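Local coordinates for protein predicted metal-dependent hydrolase of the TIM-barrel fold (Lactobacillus casei, PDB 2QPX) that binds two zinc ions in a TIM-barrel of the amidohydrolase family and is probably a metal-dependent hydrolase whose substrate is not known, at residues Asp31-Leu34 / Ala35-Ser38; Lys43-Leu47 / Ala48-Asn52; Tyr212-Ala215 / Pro216-Ile219. One frame throughout, in Å; residues are numbered along the deposited sequence.

Following the chain from the N terminus, contact 1 comes first, on helix 30-37, just after strand 14-19, which carries the zinc ligand His18. Contact 2 follows after a short loop, where the chain turns into helix 47-50. The three contacts lie in series; none nests in or crosses another, and each joins consecutive residues, closing no loop beyond a helical turn. Contacts 1 and 2 touch: Thr50 packs on Ala35 and Ser38, joining the two short helices, and Asp32 forms a salt bridge with one conformer of Lys51. Contact 3, about 37 Å from contact 1 between centres, lies across the chain's centre on helix 204-221, which packs against helices 144-156 and 247-253.

Contact 1. Residues Asp31-Leu34 / Ala35-Ser38; sequences DDRL and AQVS
The last turns of helix 30-37, a short helix of this TIM-barrel protein, are held by successive i to i+4 bonds: Ala35 N to Asp31 O, Gln36 N to Asp32 O at 2.8 Å, and Val37 N to Arg33 O. The next in line, Ser38 N to Leu34 O, is weak, bent to 122° at the hydrogen, and here the helix gives out. Gln36 runs back along the turn, its CG 3.1 Å from Asp32 O. With its chain extended beyond CG, it brings OE1 to 3.4 Å from CD of Arg33, a contact with the aliphatic part of that side chain; the amide and guanidinium planes lie 35° apart. Arg33 is bent at chi2 and chi3, and its guanidinium is taken by Asp108, in a salt bridge, and by the carbonyl of Asp107. Asp31 turns its carboxylate to the hydroxyl of Tyr56. Leu34 and Val37 pack on Phe59 of helix 54-66 and reach helix 323-342, and Val37 comes within about 8 Å of the zinc ligand His20, side chain to side chain. CG1 of Val37 rests 3.5 Å from Leu34 O. Ser38 N, which also makes the weak bond to Leu34 O, donates to Ala35 O at 3.1 Å, and Ser38 OG, placed between its own N and carbonyl carbon (chi1 74°), folds back to donate to that same oxygen at 2.6 Å.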
loop_
_atom_site.group_PDB
_atom_site.type_symbol
_atom_site.label_atom_id
_atom_site.label_comp_id
_atom_site.label_asym_id
_atom_site.label_seq_id
_atom_site.Cartn_x
_atom_site.Cartn_y
_atom_site.Cartn_z
ATOM N N ASP A 31 9.248 32.043 -11.039
ATOM C CA ASP A 31 7.955 31.410 -10.676
ATOM C C ASP A 31 7.742 30.115 -11.483
ATOM O O ASP A 31 7.457 29.053 -10.925
ATOM C CB ASP A 31 6.818 32.393 -10.941
ATOM C CG ASP A 31 5.483 31.970 -10.383
ATOM O OD1 ASP A 31 5.338 30.926 -9.784
ATOM O OD2 ASP A 31 4.534 32.780 -10.451
ATOM N N ASP A 32 7.915 30.184 -12.791
ATOM C CA ASP A 32 7.725 29.003 -13.630
ATOM C C ASP A 32 8.765 27.916 -13.318
ATOM O O ASP A 32 8.433 26.719 -13.322
ATOM C CB ASP A 32 7.751 29.367 -15.110
ATOM C CG ASP A 32 6.490 30.084 -15.580
ATOM O OD1 ASP A 32 5.493 30.229 -14.829
ATOM O OD2 ASP A 32 6.528 30.491 -16.751
ATOM N N ARG A 33 10.001 28.305 -13.051
ATOM C CA ARG A 33 11.034 27.324 -12.687
ATOM C C ARG A 33 10.727 26.643 -11.358
ATOM O O ARG A 33 11.001 25.448 -11.180
ATOM C CB ARG A 33 12.460 27.921 -12.688
ATOM C CG ARG A 33 12.975 28.321 -14.081
ATOM C CD ARG A 33 13.230 27.138 -15.032
ATOM N NE ARG A 33 14.266 26.182 -14.588
ATOM C CZ ARG A 33 15.559 26.237 -14.893
ATOM N NH1 ARG A 33 16.051 27.201 -15.651
ATOM N NH2 ARG A 33 16.363 25.291 -14.472
ATOM N N LEU A 34 10.200 27.377 -10.403
ATOM C CA LEU A 34 9.747 26.813 -9.145
ATOM C C LEU A 34 8.615 25.797 -9.397
ATOM O O LEU A 34 8.607 24.691 -8.846
ATOM C CB LEU A 34 9.252 27.913 -8.174
ATOM C CG LEU A 34 10.316 28.605 -7.350
ATOM C CD1 LEU A 34 9.792 29.954 -6.737
ATOM C CD2 LEU A 34 10.902 27.641 -6.257
ATOM N N ALA A 35 7.650 26.177 -10.220
ATOM C CA ALA A 35 6.574 25.251 -10.584
ATOM C C ALA A 35 7.122 24.003 -11.266
ATOM O O ALA A 35 6.766 22.882 -10.910
ATOM C CB ALA A 35 5.520 25.961 -11.451
ATOM N N GLN A 36 8.030 24.181 -12.211
ATOM C CA GLN A 36 8.531 23.062 -12.994
ATOM C C GLN A 36 9.305 22.080 -12.092
ATOM O O GLN A 36 9.156 20.862 -12.265
ATOM C CB GLN A 36 9.369 23.560 -14.176
ATOM C CG GLN A 36 8.508 24.258 -15.230
ATOM C CD GLN A 36 9.292 25.148 -16.220
ATOM O OE1 GLN A 36 10.460 25.401 -16.025
ATOM N NE2 GLN A 36 8.619 25.622 -17.279
ATOM N N VAL A 37 10.059 22.574 -11.090
ATOM C CA VAL A 37 10.827 21.690 -10.248
ATOM C C VAL A 37 9.992 21.051 -9.124
ATOM O O VAL A 37 10.422 20.069 -8.511
ATOM C CB VAL A 37 12.102 22.395 -9.703
ATOM C CG1 VAL A 37 11.788 23.277 -8.492
ATOM C CG2 VAL A 37 13.183 21.330 -9.365
ATOM N N SER A 38 8.774 21.558 -8.910
ATOM C CA SER A 38 7.899 21.077 -7.851
ATOM C C SER A 38 7.233 19.745 -8.157
ATOM O O SER A 38 6.478 19.231 -7.321
ATOM C CB SER A 38 6.815 22.114 -7.535
ATOM O OG SER A 38 5.830 22.167 -8.550
#

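Contact 2. Residues Lys43-Leu47 / Ala48-Asn52; sequences KDYPL and ADTKN
Ala48 stands in the first turn of helix 47-50, where Pro46 holds the N-cap position and Leu47 leads in. Asp49 comes next and reaches back to the Tyr45 ring and the Pro46 ring. Its CB sits 3.6 Å from CE1 of Tyr45, and its OD2 lies 3.6 Å from CG of Pro46, with the carboxylate plane nearly perpendicular to the tyrosine ring at 83°. The backbone N of Asp49 makes a weak bond to Pro46 O, while that of Thr50 meets the same oxygen at 3.3 Å, straight at 165° and in the carbonyl plane, so one carbonyl takes both amides of the opening turn. Thr50 places OG1 beside its own backbone N, 3.3 Å from CD1 of Tyr45, whose ring is carried toward the helix by a chi1 of -178°. CD of Pro46 covers one face of that ring near its rim. At Lys51 the backbone N donates to Leu47 O at 2.9 Å. In one of the two modelled conformers of Lys51 the extended chain passes over that carbonyl, CE comes near CD2 of Leu47, and NZ forms a salt bridge with Asp32. Asp49 pairs with Arg312 of the second subunit. Tyr45 OH is hydrogen-bonded to Ala276 O of that subunit, whose Phe279 and Pro280 pack on Tyr45 and Pro46. Helix 47-50 thus lies between helix 30-37 of its own chain, against which Leu47 and Lys51 pack, and a neighbouring subunit on the side of Tyr45 and Asp49.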
loop_
_atom_site.group_PDB
_atom_site.type_symbol
_atom_site.label_atom_id
_atom_site.label_comp_id
_atom_site.label_asym_id
_atom_site.label_seq_id
_atom_site.Cartn_x
_atom_site.Cartn_y
_atom_site.Cartn_z
ATOM N N LYS A 43 8.195 18.604 -19.432
ATOM C CA LYS A 43 7.921 19.928 -19.967
ATOM C C LYS A 43 6.648 20.014 -20.773
ATOM O O LYS A 43 6.151 21.125 -21.034
ATOM C CB LYS A 43 9.108 20.381 -20.850
ATOM C CG LYS A 43 9.305 19.496 -22.054
ATOM N N ASP A 44 6.119 18.877 -21.206
ATOM C CA ASP A 44 4.898 18.887 -21.987
ATOM C C ASP A 44 3.644 18.850 -21.102
ATOM O O ASP A 44 2.552 19.070 -21.578
ATOM C CB ASP A 44 4.825 17.664 -22.902
ATOM C CG ASP A 44 5.821 17.704 -24.011
ATOM O OD1 ASP A 44 6.205 18.806 -24.452
ATOM O OD2 ASP A 44 6.197 16.613 -24.457
ATOM N N TYR A 45 3.792 18.515 -19.832
ATOM C CA TYR A 45 2.652 18.402 -18.905
ATOM C C TYR A 45 2.134 19.812 -18.591
ATOM O O TYR A 45 2.938 20.724 -18.406
ATOM C CB TYR A 45 3.126 17.704 -17.632
ATOM C CG TYR A 45 2.084 17.460 -16.567
ATOM C CD1 TYR A 45 1.780 18.426 -15.619
ATOM C CD2 TYR A 45 1.445 16.227 -16.455
ATOM C CE1 TYR A 45 0.869 18.194 -14.601
ATOM C CE2 TYR A 45 0.544 15.968 -15.455
ATOM C CZ TYR A 45 0.222 16.967 -14.521
ATOM O OH TYR A 45 -0.645 16.755 -13.469
ATOM N N PRO A 46 0.800 20.020 -18.540
ATOM C CA PRO A 46 0.344 21.401 -18.352
ATOM C C PRO A 46 0.764 22.049 -17.052
ATOM O O PRO A 46 0.528 21.526 -15.962
ATOM C CB PRO A 46 -1.183 21.305 -18.465
ATOM C CG PRO A 46 -1.408 20.026 -19.219
ATOM C CD PRO A 46 -0.345 19.110 -18.719
ATOM N N LEU A 47 1.415 23.202 -17.172
ATOM C CA LEU A 47 1.941 23.866 -15.989
ATOM C C LEU A 47 0.831 24.267 -15.030
ATOM O O LEU A 47 1.009 24.241 -13.805
ATOM C CB LEU A 47 2.809 25.060 -16.381
ATOM C CG LEU A 47 3.761 25.549 -15.271
ATOM C CD1 LEU A 47 4.781 24.467 -14.923
ATOM C CD2 LEU A 47 4.429 26.829 -15.773
ATOM N N ALA A 48 -0.331 24.611 -15.572
ATOM C CA ALA A 48 -1.484 24.973 -14.756
ATOM C C ALA A 48 -1.888 23.819 -13.834
ATOM O O ALA A 48 -2.262 24.036 -12.685
ATOM C CB ALA A 48 -2.685 25.414 -15.637
ATOM N N ASP A 49 -1.781 22.583 -14.324
ATOM C CA ASP A 49 -2.079 21.414 -13.482
ATOM C C ASP A 49 -1.033 21.238 -12.372
ATOM O O ASP A 49 -1.361 20.968 -11.231
ATOM C CB ASP A 49 -2.165 20.154 -14.344
ATOM C CG ASP A 49 -3.303 20.181 -15.375
ATOM O OD1 ASP A 49 -4.161 21.064 -15.377
ATOM O OD2 ASP A 49 -3.327 19.275 -16.223
ATOM N N THR A 50 0.257 21.389 -12.717
ATOM C CA THR A 50 1.302 21.353 -11.725
ATOM C C THR A 50 1.052 22.387 -10.627
ATOM O O THR A 50 1.278 22.119 -9.454
ATOM C CB THR A 50 2.668 21.562 -12.398
ATOM O OG1 THR A 50 2.915 20.427 -13.245
ATOM C CG2 THR A 50 3.814 21.757 -11.346
ATOM N N LYS A 51 0.594 23.570 -11.016
ATOM C CA LYS A 51 0.347 24.666 -10.060
ATOM C C LYS A 51 -0.885 24.431 -9.183
ATOM O O LYS A 51 -1.121 25.164 -8.231
ATOM C CB LYS A 51 0.265 26.013 -10.790
ATOM C CG LYS A 51 1.601 26.485 -11.313
ATOM C CD LYS A 51 1.500 27.837 -12.025
ATOM C CE LYS A 51 2.855 28.337 -12.462
ATOM N NZ LYS A 51 2.746 29.527 -13.355
ATOM N N ASN A 52 -1.652 23.381 -9.498
ATOM C CA ASN A 52 -2.769 22.969 -8.693
ATOM C C ASN A 52 -2.472 21.775 -7.786
ATOM O O ASN A 52 -3.385 21.137 -7.239
ATOM C CB ASN A 52 -4.024 22.743 -9.580
ATOM C CG ASN A 52 -4.725 24.042 -9.927
ATOM O OD1 ASN A 52 -4.842 24.403 -11.096
ATOM N ND2 ASN A 52 -5.175 24.745 -8.922
#

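Contact 3. Residues Tyr212-Ala215 / Pro216-Ile219; sequences YHVA and PFII
Phe217 lays one ring face over the carbonyl oxygen of His213, which stands 3.4 Å above the plane and over its centre, at the kink in the C-terminal half of helix 204-221. Beside it, CD2 of Phe217 meets CG1 of Val214 at 4.1 Å, the two side chains crossing at about a right angle. Val214 also sends CG2 to CD1 of Ile218, 3.9 Å away. At the kink, Pro216 N carries no hydrogen, and Pro216 CD sits 3.5 Å from Tyr212 O. Regular bonding resumes with Ile218 N to Val214 O, with a weak second bond to Ala215 O, and Ile219 N to Ala215 O at 2.9 Å and 175°. Farther out, Trp148 of helix 144-156 packs on His213, Val214 and Phe217, and on helix 247-253 Tyr249 meets Tyr212 edge to face and, with Phe253, touches Ala215. The proline takes one N-H out of the turn, and the kink moves that of Phe217 away from His213 O. Within the turn Tyr212 O meets Pro216 CD, while His213 O meets both CD and the ring face; oxygen over a pi cloud is probably tolerated rather than binding, and Lys156, cation-pi partner of Phe217, may ease it.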
loop_
_atom_site.group_PDB
_atom_site.type_symbol
_atom_site.label_atom_id
_atom_site.label_comp_id
_atom_site.label_asym_id
_atom_site.label_seq_id
_atom_site.Cartn_x
_atom_site.Cartn_y
_atom_site.Cartn_z
ATOM N N TYR A 212 26.435 -5.595 -9.878
ATOM C CA TYR A 212 27.026 -6.726 -9.162
ATOM C C TYR A 212 28.537 -6.613 -9.118
ATOM O O TYR A 212 29.161 -6.910 -8.109
ATOM C CB TYR A 212 26.608 -8.071 -9.790
ATOM C CG TYR A 212 25.251 -8.570 -9.281
ATOM C CD1 TYR A 212 24.064 -8.097 -9.805
ATOM C CD2 TYR A 212 25.154 -9.505 -8.227
ATOM C CE1 TYR A 212 22.843 -8.547 -9.336
ATOM C CE2 TYR A 212 23.913 -9.935 -7.737
ATOM C CZ TYR A 212 22.772 -9.457 -8.289
ATOM O OH TYR A 212 21.539 -9.864 -7.822
ATOM N N HIS A 213 29.147 -6.165 -10.210
ATOM C CA HIS A 213 30.601 -6.084 -10.286
ATOM C C HIS A 213 31.233 -4.877 -9.602
ATOM O O HIS A 213 32.361 -4.979 -9.135
ATOM C CB HIS A 213 31.071 -6.269 -11.721
ATOM C CG HIS A 213 30.935 -7.668 -12.192
ATOM N ND1 HIS A 213 32.020 -8.520 -12.254
ATOM C CD2 HIS A 213 29.847 -8.419 -12.504
ATOM C CE1 HIS A 213 31.619 -9.714 -12.656
ATOM N NE2 HIS A 213 30.309 -9.702 -12.782
ATOM N N VAL A 214 30.529 -3.760 -9.462
ATOM C CA VAL A 214 31.108 -2.640 -8.752
ATOM C C VAL A 214 30.959 -2.778 -7.233
ATOM O O VAL A 214 31.653 -2.085 -6.499
ATOM C CB VAL A 214 30.588 -1.246 -9.214
ATOM C CG1 VAL A 214 30.914 -1.014 -10.696
ATOM C CG2 VAL A 214 29.112 -1.049 -8.864
ATOM N N ALA A 215 30.045 -3.616 -6.756
ATOM C CA ALA A 215 29.821 -3.745 -5.316
ATOM C C ALA A 215 31.124 -3.970 -4.529
ATOM O O ALA A 215 31.365 -3.283 -3.534
ATOM C CB ALA A 215 28.703 -4.776 -4.995
ATOM N N PRO A 216 31.962 -4.942 -4.938
ATOM C CA PRO A 216 33.223 -5.131 -4.190
ATOM C C PRO A 216 34.143 -3.898 -4.210
ATOM O O PRO A 216 34.858 -3.645 -3.239
ATOM C CB PRO A 216 33.884 -6.308 -4.905
ATOM C CG PRO A 216 32.881 -6.850 -5.796
ATOM C CD PRO A 216 31.764 -5.959 -5.979
ATOM N N PHE A 217 34.144 -3.151 -5.318
ATOM C CA PHE A 217 34.953 -1.960 -5.423
ATOM C C PHE A 217 34.497 -0.889 -4.426
ATOM O O PHE A 217 35.304 -0.127 -3.897
ATOM C CB PHE A 217 34.927 -1.323 -6.802
ATOM C CG PHE A 217 35.123 -2.264 -7.971
ATOM C CD1 PHE A 217 35.859 -3.425 -7.871
ATOM C CD2 PHE A 217 34.654 -1.890 -9.225
ATOM C CE1 PHE A 217 36.049 -4.242 -8.996
ATOM C CE2 PHE A 217 34.815 -2.723 -10.324
ATOM C CZ PHE A 217 35.533 -3.871 -10.198
ATOM N N ILE A 218 33.178 -0.805 -4.236
ATOM C CA ILE A 218 32.565 0.169 -3.356
ATOM C C ILE A 218 32.824 -0.244 -1.896
ATOM O O ILE A 218 33.218 0.612 -1.075
ATOM C CB ILE A 218 31.045 0.331 -3.647
ATOM C CG1 ILE A 218 30.884 0.926 -5.072
ATOM C CG2 ILE A 218 30.348 1.141 -2.515
ATOM C CD1 ILE A 218 29.396 1.015 -5.592
ATOM N N ILE A 219 32.622 -1.518 -1.580
ATOM C CA ILE A 219 32.926 -2.074 -0.248
ATOM C C ILE A 219 34.384 -1.755 0.114
ATOM O O ILE A 219 34.671 -1.331 1.253
ATOM C CB ILE A 219 32.648 -3.606 -0.174
ATOM C CG1 ILE A 219 31.150 -3.921 -0.286
ATOM C CG2 ILE A 219 33.219 -4.204 1.149
ATOM C CD1 ILE A 219 30.821 -5.410 -0.551
#